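Local coordinates for protein geranyltranstransferase (Staphylococcus aureus, PDB 1RTR) that probably catalyses the condensation of isopentenyl diphosphate with allylic diphosphates to make farnesyl diphosphate, a precursor of isoprenoids, at residues Glu12-Leu17 with Gly42-Pro47; Glu31-Tyr36 with Leu97-Val102; Leu71-Thr76 with Asp113-Lys118. All coordinates share one frame; numbering follows the deposited sequence.

Contact 1 (Glu12-Leu17 with Gly42-Pro47); sequences EVNNEL and GKRIRP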
ATOM      1  N   GLU A  12     -14.258 -10.138 -18.533  1.00 71.24           N
ATOM      2  CA  GLU A  12     -14.799 -10.132 -17.183  1.00 69.98           C
ATOM      3  C   GLU A  12     -13.970  -9.249 -16.253  1.00 69.52           C
ATOM      4  O   GLU A  12     -14.531  -8.474 -15.473  1.00 69.76           O
ATOM      5  CB  GLU A  12     -14.914 -11.544 -16.628  1.00 69.66           C
ATOM      6  CG  GLU A  12     -15.825 -11.615 -15.420  1.00 68.82           C
ATOM      7  CD  GLU A  12     -15.958 -13.010 -14.866  1.00 69.38           C
ATOM      8  OE1 GLU A  12     -15.462 -13.968 -15.504  1.00 70.08           O
ATOM      9  OE2 GLU A  12     -16.571 -13.149 -13.791  1.00 69.27           O
ATOM     10  N   VAL A  13     -12.646  -9.360 -16.358  1.00 68.44           N
ATOM     11  CA  VAL A  13     -11.730  -8.517 -15.601  1.00 67.45           C
ATOM     12  C   VAL A  13     -12.004  -7.048 -15.923  1.00 67.13           C
ATOM     13  O   VAL A  13     -12.162  -6.227 -15.016  1.00 67.03           O
ATOM     14  CB  VAL A  13     -10.229  -8.915 -15.833  1.00 67.34           C
ATOM     15  CG1 VAL A  13      -9.271  -7.808 -15.415  1.00 66.40           C
ATOM     16  CG2 VAL A  13      -9.893 -10.185 -15.075  1.00 66.92           C
ATOM     17  N   ASN A  14     -12.098  -6.725 -17.208  1.00 66.86           N
ATOM     18  CA  ASN A  14     -12.380  -5.351 -17.616  1.00 66.70           C
ATOM     19  C   ASN A  14     -13.703  -4.794 -17.061  1.00 66.45           C
ATOM     20  O   ASN A  14     -13.743  -3.647 -16.611  1.00 66.33           O
ATOM     21  CB  ASN A  14     -12.305  -5.200 -19.135  1.00 66.87           C
ATOM     22  CG  ASN A  14     -10.873  -5.288 -19.674  1.00 67.57           C
ATOM     23  OD1 ASN A  14     -10.665  -5.578 -20.856  1.00 67.39           O
ATOM     24  ND2 ASN A  14      -9.885  -5.028 -18.816  1.00 67.71           N
ATOM     25  N   ASN A  15     -14.764  -5.608 -17.057  1.00 65.98           N
ATOM     26  CA  ASN A  15     -16.055  -5.175 -16.506  1.00 65.76           C
ATOM     27  C   ASN A  15     -15.958  -4.909 -15.006  1.00 65.91           C
ATOM     28  O   ASN A  15     -16.468  -3.901 -14.507  1.00 65.97           O
ATOM     29  CB  ASN A  15     -17.163  -6.187 -16.822  0.65 65.42           C
ATOM     30  CG  ASN A  15     -17.436  -6.318 -18.317  0.65 64.19           C
ATOM     31  OD1 ASN A  15     -17.373  -5.343 -19.062  0.65 62.45           O
ATOM     32  ND2 ASN A  15     -17.737  -7.533 -18.756  0.65 62.87           N
ATOM     33  N   GLU A  16     -15.279  -5.802 -14.299  1.00 66.11           N
ATOM     34  CA  GLU A  16     -15.051  -5.623 -12.868  1.00 66.25           C
ATOM     35  C   GLU A  16     -14.186  -4.398 -12.555  1.00 66.05           C
ATOM     36  O   GLU A  16     -14.457  -3.685 -11.600  1.00 66.02           O
ATOM     37  CB  GLU A  16     -14.460  -6.885 -12.249  1.00 66.29           C
ATOM     38  CG  GLU A  16     -15.400  -8.078 -12.301  1.00 66.85           C
ATOM     39  CD  GLU A  16     -16.386  -8.120 -11.144  1.00 68.53           C
ATOM     40  OE1 GLU A  16     -16.370  -7.204 -10.282  1.00 68.42           O
ATOM     41  OE2 GLU A  16     -17.175  -9.090 -11.089  1.00 69.41           O
ATOM     42  N   LEU A  17     -13.170  -4.144 -13.370  1.00 66.03           N
ATOM     43  CA  LEU A  17     -12.274  -3.022 -13.121  1.00 66.12           C
ATOM     44  C   LEU A  17     -12.917  -1.664 -13.402  1.00 66.55           C
ATOM     45  O   LEU A  17     -12.570  -0.681 -12.754  1.00 66.84           O
ATOM     46  CB  LEU A  17     -10.979  -3.163 -13.924  1.00 65.99           C
ATOM     47  CG  LEU A  17      -9.953  -4.231 -13.533  1.00 65.84           C
ATOM     48  CD1 LEU A  17      -8.863  -4.286 -14.587  1.00 65.66           C
ATOM     49  CD2 LEU A  17      -9.342  -3.980 -12.166  1.00 65.30           C
ATOM     50  N   GLY A  42      -4.990  -3.149 -20.881  1.00 70.58           N
ATOM     51  CA  GLY A  42      -3.784  -3.871 -21.214  1.00 69.96           C
ATOM     52  C   GLY A  42      -4.143  -5.297 -21.556  1.00 69.51           C
ATOM     53  O   GLY A  42      -5.283  -5.596 -21.922  1.00 69.76           O
ATOM     54  N   LYS A  43      -3.159  -6.179 -21.430  1.00 68.56           N
ATOM     55  CA  LYS A  43      -3.338  -7.589 -21.732  1.00 67.67           C
ATOM     56  C   LYS A  43      -3.976  -8.320 -20.538  1.00 66.16           C
ATOM     57  O   LYS A  43      -4.624  -9.363 -20.707  1.00 66.08           O
ATOM     58  CB  LYS A  43      -1.983  -8.210 -22.123  1.00 68.48           C
ATOM     59  CG  LYS A  43      -1.121  -7.357 -23.106  1.00 70.47           C
ATOM     60  CD  LYS A  43       0.359  -7.854 -23.201  1.00 74.06           C
ATOM     61  CE  LYS A  43       0.925  -7.813 -24.650  1.00 75.39           C
ATOM     62  NZ  LYS A  43       1.422  -6.449 -25.073  1.00 75.67           N
ATOM     63  N   ARG A  44      -3.789  -7.749 -19.341  1.00 64.24           N
ATOM     64  CA  ARG A  44      -4.312  -8.274 -18.061  1.00 62.19           C
ATOM     65  C   ARG A  44      -3.784  -9.655 -17.667  1.00 61.09           C
ATOM     66  O   ARG A  44      -4.512 -10.444 -17.056  1.00 61.22           O
ATOM     67  CB  ARG A  44      -5.857  -8.273 -18.029  1.00 61.85           C
ATOM     68  CG  ARG A  44      -6.512  -6.996 -18.467  1.00 60.59           C
ATOM     69  CD  ARG A  44      -6.363  -5.853 -17.510  1.00 61.23           C
ATOM     70  NE  ARG A  44      -7.282  -4.780 -17.848  1.00 63.17           N
ATOM     71  CZ  ARG A  44      -7.134  -3.514 -17.493  1.00 64.08           C
ATOM     72  NH1 ARG A  44      -8.041  -2.618 -17.860  1.00 64.68           N
ATOM     73  NH2 ARG A  44      -6.094  -3.136 -16.765  1.00 64.11           N
ATOM     74  N   ILE A  45      -2.526  -9.951 -17.999  1.00 59.84           N
ATOM     75  CA  ILE A  45      -1.984 -11.301 -17.787  1.00 58.29           C
ATOM     76  C   ILE A  45      -1.908 -11.691 -16.329  1.00 56.62           C
ATOM     77  O   ILE A  45      -2.116 -12.856 -16.002  1.00 55.58           O
ATOM     78  CB  ILE A  45      -0.606 -11.514 -18.462  1.00 58.84           C
ATOM     79  CG1 ILE A  45       0.301 -10.313 -18.236  1.00 60.13           C
ATOM     80  CG2 ILE A  45      -0.757 -11.820 -19.951  1.00 59.86           C
ATOM     81  CD1 ILE A  45       1.373 -10.584 -17.200  1.00 64.07           C
ATOM     82  N   ARG A  46      -1.623 -10.718 -15.458  1.00 55.47           N
ATOM     83  CA  ARG A  46      -1.468 -11.004 -14.026  1.00 54.26           C
ATOM     84  C   ARG A  46      -2.758 -11.541 -13.411  1.00 53.53           C
ATOM     85  O   ARG A  46      -2.742 -12.654 -12.874  1.00 53.14           O
ATOM     86  CB  ARG A  46      -0.930  -9.806 -13.243  1.00 54.16           C
ATOM     87  CG  ARG A  46       0.522  -9.516 -13.497  1.00 53.29           C
ATOM     88  CD  ARG A  46       0.898  -8.099 -13.178  1.00 53.05           C
ATOM     89  NE  ARG A  46       2.241  -7.767 -13.625  1.00 54.73           N
ATOM     90  CZ  ARG A  46       2.560  -7.377 -14.856  1.00 55.53           C
ATOM     91  NH1 ARG A  46       3.823  -7.095 -15.147  1.00 55.67           N
ATOM     92  NH2 ARG A  46       1.634  -7.261 -15.793  1.00 55.03           N
ATOM     93  N   PRO A  47      -3.865 -10.783 -13.497  1.00 52.85           N
ATOM     94  CA  PRO A  47      -5.171 -11.287 -13.055  1.00 52.52           C
ATOM     95  C   PRO A  47      -5.536 -12.579 -13.748  1.00 52.04           C
ATOM     96  O   PRO A  47      -5.978 -13.515 -13.082  1.00 52.22           O
ATOM     97  CB  PRO A  47      -6.161 -10.171 -13.457  1.00 52.68           C
ATOM     98  CG  PRO A  47      -5.420  -9.236 -14.324  1.00 52.42           C
ATOM     99  CD  PRO A  47      -3.967  -9.392 -13.970  1.00 52.87           C
TER

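Contact 2 (Glu31-Tyr36 with Leu97-Val102); sequences EESMLY and LTNHKV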
ATOM      1  N   GLU A  31     -10.862   9.676  -7.970  1.00 66.10           N
ATOM      2  CA  GLU A  31     -11.378   8.417  -8.478  1.00 65.98           C
ATOM      3  C   GLU A  31     -11.523   8.353 -10.014  1.00 65.93           C
ATOM      4  O   GLU A  31     -11.471   7.264 -10.583  1.00 66.15           O
ATOM      5  CB  GLU A  31     -12.642   7.957  -7.733  1.00 65.78           C
ATOM      6  CG  GLU A  31     -13.394   9.031  -6.974  1.00 65.92           C
ATOM      7  CD  GLU A  31     -12.764   9.423  -5.653  1.00 65.33           C
ATOM      8  OE1 GLU A  31     -12.659   8.582  -4.744  1.00 64.79           O
ATOM      9  OE2 GLU A  31     -12.396  10.603  -5.515  1.00 66.62           O
ATOM     10  N   GLU A  32     -11.675   9.491 -10.695  1.00 65.61           N
ATOM     11  CA  GLU A  32     -11.635   9.433 -12.161  1.00 65.30           C
ATOM     12  C   GLU A  32     -10.196   9.268 -12.661  1.00 64.15           C
ATOM     13  O   GLU A  32      -9.966   8.668 -13.712  1.00 63.92           O
ATOM     14  CB  GLU A  32     -12.419  10.569 -12.868  1.00 65.70           C
ATOM     15  CG  GLU A  32     -12.156  11.991 -12.391  1.00 68.60           C
ATOM     16  CD  GLU A  32     -12.242  13.048 -13.502  1.00 72.92           C
ATOM     17  OE1 GLU A  32     -12.081  12.705 -14.713  1.00 73.43           O
ATOM     18  OE2 GLU A  32     -12.452  14.244 -13.157  1.00 73.43           O
ATOM     19  N   SER A  33      -9.235   9.766 -11.884  1.00 62.92           N
ATOM     20  CA  SER A  33      -7.822   9.494 -12.117  1.00 61.64           C
ATOM     21  C   SER A  33      -7.477   8.011 -11.887  1.00 61.15           C
ATOM     22  O   SER A  33      -6.825   7.391 -12.717  1.00 61.07           O
ATOM     23  CB  SER A  33      -6.972  10.382 -11.221  1.00 61.61           C
ATOM     24  OG  SER A  33      -5.592  10.168 -11.451  1.00 61.90           O
ATOM     25  N   MET A  34      -7.921   7.450 -10.762  1.00 60.37           N
ATOM     26  CA  MET A  34      -7.751   6.028 -10.464  1.00 59.50           C
ATOM     27  C   MET A  34      -8.326   5.181 -11.593  1.00 60.05           C
ATOM     28  O   MET A  34      -7.637   4.320 -12.150  1.00 60.05           O
ATOM     29  CB  MET A  34      -8.427   5.650  -9.129  1.00 58.74           C
ATOM     30  CG  MET A  34      -7.701   6.129  -7.852  1.00 55.33           C
ATOM     31  SD  MET A  34      -8.751   6.216  -6.354  1.00 47.11           S
ATOM     32  CE  MET A  34      -8.844   4.537  -5.922  1.00 48.41           C
ATOM     33  N   LEU A  35      -9.590   5.447 -11.927  1.00 60.75           N
ATOM     34  CA  LEU A  35     -10.328   4.729 -12.966  1.00 61.06           C
ATOM     35  C   LEU A  35      -9.721   4.891 -14.356  1.00 61.34           C
ATOM     36  O   LEU A  35      -9.694   3.943 -15.141  1.00 61.21           O
ATOM     37  CB  LEU A  35     -11.786   5.187 -12.985  1.00 60.94           C
ATOM     38  CG  LEU A  35     -12.875   4.242 -12.469  1.00 61.48           C
ATOM     39  CD1 LEU A  35     -12.364   2.868 -11.994  1.00 60.10           C
ATOM     40  CD2 LEU A  35     -13.662   4.932 -11.368  1.00 62.49           C
ATOM     41  N   TYR A  36      -9.234   6.090 -14.651  1.00 62.07           N
ATOM     42  CA  TYR A  36      -8.581   6.359 -15.931  1.00 63.09           C
ATOM     43  C   TYR A  36      -7.466   5.354 -16.233  1.00 63.38           C
ATOM     44  O   TYR A  36      -7.478   4.725 -17.297  1.00 63.70           O
ATOM     45  CB  TYR A  36      -8.052   7.803 -15.996  1.00 63.11           C
ATOM     46  CG  TYR A  36      -7.359   8.158 -17.297  1.00 64.35           C
ATOM     47  CD1 TYR A  36      -8.088   8.387 -18.471  1.00 63.99           C
ATOM     48  CD2 TYR A  36      -5.966   8.262 -17.355  1.00 66.21           C
ATOM     49  CE1 TYR A  36      -7.449   8.713 -19.668  1.00 64.17           C
ATOM     50  CE2 TYR A  36      -5.313   8.594 -18.552  1.00 66.64           C
ATOM     51  CZ  TYR A  36      -6.061   8.815 -19.702  1.00 66.05           C
ATOM     52  OH  TYR A  36      -5.399   9.137 -20.870  1.00 66.31           O
ATOM     53  N   LEU A  97      -2.430   9.338 -23.301  1.00 76.32           N
ATOM     54  CA  LEU A  97      -1.682  10.153 -22.344  1.00 74.98           C
ATOM     55  C   LEU A  97      -1.612   9.472 -20.980  1.00 73.87           C
ATOM     56  O   LEU A  97      -2.574   8.829 -20.547  1.00 73.60           O
ATOM     57  CB  LEU A  97      -2.332  11.531 -22.190  1.00 75.21           C
ATOM     58  CG  LEU A  97      -2.382  12.480 -23.392  1.00 75.66           C
ATOM     59  CD1 LEU A  97      -3.485  13.514 -23.212  1.00 75.38           C
ATOM     60  CD2 LEU A  97      -1.028  13.163 -23.601  1.00 76.33           C
ATOM     61  N   THR A  98      -0.471   9.620 -20.309  1.00 72.40           N
ATOM     62  CA  THR A  98      -0.282   9.059 -18.977  1.00 70.96           C
ATOM     63  C   THR A  98      -1.040   9.868 -17.941  1.00 70.28           C
ATOM     64  O   THR A  98      -1.314  11.054 -18.145  1.00 70.24           O
ATOM     65  CB  THR A  98       1.212   8.993 -18.601  1.00 70.93           C
ATOM     66  OG1 THR A  98       1.835  10.252 -18.867  1.00 70.13           O
ATOM     67  CG2 THR A  98       1.951   8.022 -19.497  1.00 70.67           C
ATOM     68  N   ASN A  99      -1.361   9.221 -16.822  1.00 69.29           N
ATOM     69  CA  ASN A  99      -2.109   9.853 -15.738  1.00 68.40           C
ATOM     70  C   ASN A  99      -1.676  11.288 -15.438  1.00 68.11           C
ATOM     71  O   ASN A  99      -2.506  12.193 -15.443  1.00 68.11           O
ATOM     72  CB  ASN A  99      -2.065   8.996 -14.467  1.00 68.08           C
ATOM     73  CG  ASN A  99      -3.231   9.277 -13.532  1.00 67.44           C
ATOM     74  OD1 ASN A  99      -4.140   8.461 -13.395  1.00 66.28           O
ATOM     75  ND2 ASN A  99      -3.210  10.435 -12.884  1.00 66.79           N
ATOM     76  N   HIS A 100      -0.383  11.493 -15.206  1.00 67.83           N
ATOM     77  CA  HIS A 100       0.124  12.798 -14.788  1.00 68.09           C
ATOM     78  C   HIS A 100       0.022  13.872 -15.875  1.00 68.13           C
ATOM     79  O   HIS A 100       0.053  15.071 -15.580  1.00 68.01           O
ATOM     80  CB  HIS A 100       1.564  12.689 -14.272  1.00 68.11           C
ATOM     81  CG  HIS A 100       2.562  12.297 -15.318  1.00 69.20           C
ATOM     82  ND1 HIS A 100       3.373  13.213 -15.952  1.00 69.86           N
ATOM     83  CD2 HIS A 100       2.885  11.089 -15.835  1.00 70.27           C
ATOM     84  CE1 HIS A 100       4.147  12.586 -16.821  1.00 70.65           C
ATOM     85  NE2 HIS A 100       3.873  11.295 -16.767  1.00 70.46           N
ATOM     86  N   LYS A 101      -0.092  13.436 -17.127  1.00 68.25           N
ATOM     87  CA  LYS A 101      -0.247  14.361 -18.243  1.00 68.28           C
ATOM     88  C   LYS A 101      -1.680  14.890 -18.326  1.00 67.85           C
ATOM     89  O   LYS A 101      -1.911  15.977 -18.845  1.00 68.16           O
ATOM     90  CB  LYS A 101       0.178  13.705 -19.560  1.00 68.52           C
ATOM     91  CG  LYS A 101       1.665  13.854 -19.874  1.00 69.64           C
ATOM     92  CD  LYS A 101       1.976  15.217 -20.489  1.00 72.17           C
ATOM     93  CE  LYS A 101       3.077  15.948 -19.719  1.00 73.88           C
ATOM     94  NZ  LYS A 101       3.325  17.314 -20.282  1.00 74.50           N
ATOM     95  N   VAL A 102      -2.627  14.124 -17.790  1.00 67.12           N
ATOM     96  CA  VAL A 102      -4.044  14.493 -17.793  1.00 66.28           C
ATOM     97  C   VAL A 102      -4.512  15.136 -16.476  1.00 65.84           C
ATOM     98  O   VAL A 102      -5.512  15.870 -16.468  1.00 66.04           O
ATOM     99  CB  VAL A 102      -4.934  13.261 -18.111  1.00 66.08           C
ATOM    100  CG1 VAL A 102      -6.404  13.619 -18.063  1.00 65.96           C
ATOM    101  CG2 VAL A 102      -4.582  12.678 -19.474  1.00 65.98           C
TER

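Contact 3 (Leu71-Thr76 with Asp113-Lys118); sequences LEMIHT and DALLTK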
ATOM      1  N   LEU A  71      -4.532  -7.454  -7.559  1.00 48.56           N
ATOM      2  CA  LEU A  71      -3.276  -7.620  -8.286  1.00 48.84           C
ATOM      3  C   LEU A  71      -3.135  -6.612  -9.421  1.00 49.07           C
ATOM      4  O   LEU A  71      -2.059  -6.026  -9.613  1.00 48.99           O
ATOM      5  CB  LEU A  71      -3.153  -9.051  -8.823  1.00 48.94           C
ATOM      6  CG  LEU A  71      -1.840  -9.472  -9.494  1.00 49.24           C
ATOM      7  CD1 LEU A  71      -0.579  -8.999  -8.712  1.00 47.25           C
ATOM      8  CD2 LEU A  71      -1.839 -10.980  -9.699  1.00 47.76           C
ATOM      9  N   GLU A  72      -4.221  -6.399 -10.169  1.00 49.32           N
ATOM     10  CA  GLU A  72      -4.188  -5.431 -11.271  1.00 49.29           C
ATOM     11  C   GLU A  72      -4.108  -3.979 -10.758  1.00 48.97           C
ATOM     12  O   GLU A  72      -3.474  -3.122 -11.398  1.00 48.83           O
ATOM     13  CB  GLU A  72      -5.365  -5.646 -12.236  1.00 49.59           C
ATOM     14  CG  GLU A  72      -5.324  -4.812 -13.513  1.00 50.99           C
ATOM     15  CD  GLU A  72      -4.251  -5.240 -14.514  1.00 54.10           C
ATOM     16  OE1 GLU A  72      -3.596  -6.294 -14.320  1.00 54.27           O
ATOM     17  OE2 GLU A  72      -4.053  -4.504 -15.511  1.00 55.05           O
ATOM     18  N   MET A  73      -4.731  -3.710  -9.607  1.00 48.50           N
ATOM     19  CA  MET A  73      -4.605  -2.396  -8.962  1.00 48.40           C
ATOM     20  C   MET A  73      -3.133  -2.112  -8.624  1.00 48.82           C
ATOM     21  O   MET A  73      -2.634  -1.004  -8.872  1.00 48.97           O
ATOM     22  CB  MET A  73      -5.471  -2.318  -7.697  1.00 48.29           C
ATOM     23  CG  MET A  73      -6.912  -1.836  -7.907  1.00 47.58           C
ATOM     24  SD  MET A  73      -7.944  -2.009  -6.431  1.00 45.06           S
ATOM     25  CE  MET A  73      -9.526  -1.817  -7.171  1.00 48.35           C
ATOM     26  N   ILE A  74      -2.437  -3.122  -8.088  1.00 48.52           N
ATOM     27  CA  ILE A  74      -1.025  -2.990  -7.745  1.00 48.82           C
ATOM     28  C   ILE A  74      -0.179  -2.738  -8.983  1.00 48.87           C
ATOM     29  O   ILE A  74       0.735  -1.913  -8.966  1.00 48.64           O
ATOM     30  CB  ILE A  74      -0.523  -4.239  -7.001  1.00 48.91           C
ATOM     31  CG1 ILE A  74      -1.290  -4.403  -5.692  1.00 49.16           C
ATOM     32  CG2 ILE A  74       0.996  -4.188  -6.791  1.00 48.44           C
ATOM     33  CD1 ILE A  74      -0.650  -3.779  -4.499  1.00 49.65           C
ATOM     34  N   HIS A  75      -0.481  -3.461 -10.055  1.00 49.16           N
ATOM     35  CA  HIS A  75       0.224  -3.264 -11.315  1.00 49.38           C
ATOM     36  C   HIS A  75      -0.062  -1.865 -11.885  1.00 49.24           C
ATOM     37  O   HIS A  75       0.861  -1.178 -12.350  1.00 49.28           O
ATOM     38  CB  HIS A  75      -0.107  -4.389 -12.307  1.00 49.48           C
ATOM     39  CG  HIS A  75       0.312  -4.101 -13.714  1.00 50.74           C
ATOM     40  ND1 HIS A  75       1.631  -4.122 -14.119  1.00 52.10           N
ATOM     41  CD2 HIS A  75      -0.415  -3.782 -14.812  1.00 52.69           C
ATOM     42  CE1 HIS A  75       1.701  -3.822 -15.404  1.00 51.78           C
ATOM     43  NE2 HIS A  75       0.473  -3.616 -15.850  1.00 53.95           N
ATOM     44  N   THR A  76      -1.327  -1.440 -11.824  1.00 49.28           N
ATOM     45  CA  THR A  76      -1.730  -0.109 -12.292  1.00 49.19           C
ATOM     46  C   THR A  76      -1.010   1.003 -11.522  1.00 49.13           C
ATOM     47  O   THR A  76      -0.459   1.940 -12.125  1.00 49.32           O
ATOM     48  CB  THR A  76      -3.251   0.061 -12.166  1.00 49.35           C
ATOM     49  OG1 THR A  76      -3.916  -0.927 -12.971  1.00 51.12           O
ATOM     50  CG2 THR A  76      -3.699   1.373 -12.768  1.00 48.03           C
ATOM     51  N   ASP A 113      -1.090   6.000  -4.800  1.00 46.73           N
ATOM     52  CA  ASP A 113      -1.181   5.659  -3.376  1.00 46.16           C
ATOM     53  C   ASP A 113      -2.527   5.051  -2.985  1.00 45.79           C
ATOM     54  O   ASP A 113      -2.578   4.072  -2.218  1.00 45.38           O
ATOM     55  CB  ASP A 113      -0.901   6.888  -2.529  1.00 46.35           C
ATOM     56  CG  ASP A 113       0.531   7.351  -2.655  1.00 47.94           C
ATOM     57  OD1 ASP A 113       0.864   8.447  -2.141  1.00 49.83           O
ATOM     58  OD2 ASP A 113       1.389   6.687  -3.275  1.00 49.24           O
ATOM     59  N   ALA A 114      -3.602   5.617  -3.539  1.00 44.74           N
ATOM     60  CA  ALA A 114      -4.936   5.144  -3.267  1.00 44.04           C
ATOM     61  C   ALA A 114      -5.137   3.728  -3.813  1.00 43.76           C
ATOM     62  O   ALA A 114      -5.751   2.869  -3.158  1.00 43.47           O
ATOM     63  CB  ALA A 114      -5.982   6.123  -3.837  1.00 44.31           C
ATOM     64  N   LEU A 115      -4.609   3.469  -5.002  1.00 43.85           N
ATOM     65  CA  LEU A 115      -4.808   2.157  -5.628  1.00 43.70           C
ATOM     66  C   LEU A 115      -4.062   1.076  -4.851  1.00 43.71           C
ATOM     67  O   LEU A 115      -4.615  -0.012  -4.606  1.00 43.97           O
ATOM     68  CB  LEU A 115      -4.399   2.167  -7.103  1.00 43.82           C
ATOM     69  CG  LEU A 115      -5.401   2.774  -8.095  1.00 43.91           C
ATOM     70  CD1 LEU A 115      -4.676   3.225  -9.339  1.00 43.32           C
ATOM     71  CD2 LEU A 115      -6.496   1.786  -8.456  1.00 41.89           C
ATOM     72  N   LEU A 116      -2.830   1.389  -4.439  1.00 42.96           N
ATOM     73  CA  LEU A 116      -2.088   0.523  -3.548  1.00 43.19           C
ATOM     74  C   LEU A 116      -2.927   0.206  -2.324  1.00 43.28           C
ATOM     75  O   LEU A 116      -3.139  -0.963  -1.995  1.00 43.60           O
ATOM     76  CB  LEU A 116      -0.771   1.191  -3.114  1.00 43.83           C
ATOM     77  CG  LEU A 116       0.460   0.310  -2.891  1.00 44.16           C
ATOM     78  CD1 LEU A 116       1.588   1.010  -2.108  1.00 43.69           C
ATOM     79  CD2 LEU A 116       0.124  -1.032  -2.267  1.00 43.33           C
ATOM     80  N   THR A 117      -3.421   1.244  -1.654  1.00 43.04           N
ATOM     81  CA  THR A 117      -4.272   1.044  -0.498  1.00 43.25           C
ATOM     82  C   THR A 117      -5.521   0.208  -0.828  1.00 43.82           C
ATOM     83  O   THR A 117      -5.853  -0.734  -0.085  1.00 44.35           O
ATOM     84  CB  THR A 117      -4.668   2.402   0.104  1.00 43.36           C
ATOM     85  OG1 THR A 117      -3.542   3.278   0.079  1.00 43.23           O
ATOM     86  CG2 THR A 117      -4.966   2.278   1.594  1.00 42.94           C
ATOM     87  N   LYS A 118      -6.212   0.531  -1.927  1.00 43.65           N
ATOM     88  CA  LYS A 118      -7.461  -0.171  -2.253  1.00 44.16           C
ATOM     89  C   LYS A 118      -7.261  -1.687  -2.441  1.00 44.39           C
ATOM     90  O   LYS A 118      -8.118  -2.490  -2.052  1.00 43.63           O
ATOM     91  CB  LYS A 118      -8.149   0.449  -3.485  1.00 44.05           C
ATOM     92  CG  LYS A 118      -9.507  -0.153  -3.820  1.00 44.57           C
ATOM     93  CD  LYS A 118     -10.569   0.189  -2.781  1.00 46.24           C
ATOM     94  CE  LYS A 118     -11.976  -0.022  -3.338  1.00 49.01           C
ATOM     95  NZ  LYS A 118     -12.882  -0.734  -2.372  1.00 50.57           N
TER

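Contact 1 (Glu12-Leu17 with Gly42-Pro47)
The guanidinium group of R44 meets L17 on one face, where CD1 of L17 sits above its centre, 3.5 Å from CZ of R44. A methyl group suits that place because it can lie flat on the weakly solvated face of a buried arginine. Over the opposite face comes the backbone N of G42, a residue with no side chain to obstruct the approach. At the edge, in the plane, is the carboxamide of N14, its own plane turned 69° from that of the guanidinium. A bend in the chain of R44 (chi2 -71°) brings its guanidinium against helix 6-18. The aliphatic part of R44 packs on V13, whose CG1 lies 4.1 Å from CD of R44. The other methyl, CG2 of V13, is 4.1 Å from CB of P47; proline fits here because it stands in the first turn of its helix, where its missing N-H costs nothing. R44 itself holds the N-cap position of that helix. Its charge is balanced from beyond the two segments by a salt bridge with E72, and NH1 also bonds to the backbone O of L38. The segment GKRIRP, which resembles a GGKRxRP-type motif of this family, leads into helix 45-56, which packs on both helix 6-18 and helix 65-83; these two also meet, L17 on I69, and P47 touches E72.

Contact 2 (Glu31-Tyr36 with Leu97-Val102)
Y36 reaches across from helix 30-38 to the end of strand 96-97 and the start of helix 99-103, and it has more surface buried by the contact than any other residue here. Its CB points toward the other segment, and with CG anti to the backbone N (chi1 180°) the ring continues across the gap. OH of Y36 donates a hydrogen bond of 2.9 Å to the backbone O of L97, making a C=O...donor angle of 132° and lying 23° out of the carbonyl plane. That oxygen stands at the ring's edge, in the plane of the ring. Tyrosine suits the site because its length spans the gap while its hydroxyl finds a polar partner at the far side. Near the same hydroxyl, CG2 of V102 approaches to 3.9 Å from OH of Y36, the two side chains crossing at about a right angle, and CB of L97 lies 4.1 Å from that OH.

N99 comes second in buried surface. Its carboxamide reaches across to S33 and brings CG of N99 to 3.3 Å from OG of S33. The backbones draw together at this pair, with the CA atoms of S33 and N99 6.8 Å apart. Serine is small enough to admit the amide between the helices and is polar itself. N99 also touches I80 and A108, while T107 and A111 touch S33, so helices 65-83 and 105-124 cover this inner part.

The contact is therefore polar where the buried S33 and N99 meet and mixed round Y36, at the more exposed end, where one directed bond to a main-chain carbonyl limits where the phenol can sit.

Contact 3 (Leu71-Thr76 with Asp113-Lys118)
M73 has more surface buried here than any other residue in this packing between two nearly antiparallel helices, whose short segments cross at -159° with axes 8.2 Å apart. Its CG lies 3.7 Å from CD2 of L115, the side chains meeting at about a right angle; the other methyl of L115, CD1, rests 4.0 Å from CG2 of T76. Next along the chain, CD1 of I74 touches CD2 of L116 at 3.6 Å. Beyond CG the chain of M73 is extended, which carries its sulfur alongside K118: SD of M73 is 3.6 Å from CG of K118. Long, unbranched methionine and the methylene part of lysine match here, while the lysine's amine leads away from the contact.

The threonine hydroxyls bond within their own helices. OG1 of T76 bonds to O of E72 (2.7 Å), and OG1 of T117 to O of D113 (2.6 Å). Each carbonyl also accepts the N-H of the same threonine, from the opposite face of its plane. The side chain of D113 bonds to H81 and to H81 of the second subunit.

Across the segments, then, the contact is made by apolar side chains and the lysine methylenes.

Overall arrangement
From the N terminus, helix 6-18 provides the first half of contact 1, which closes its loop when the chain, having passed through helix 30-38, enters helix 45-56. Helix 30-38 meanwhile opens contact 2, whose other half follows only at 97-102, so contacts 1 and 2 cross. Contact 3 opens on helix 65-83 after contact 1 has closed, placing these two in series, and ends on helix 105-124 beyond 97-102, thereby crossing contact 2. R46 packs on L71 and H75 between contacts 1 and 3, M34 on A114 and L115 between contacts 2 and 3, and L35 touches L17. Together they knit the N-terminal helices of this mainly helical fold to the pair 65-83 and 105-124 beside the second subunit.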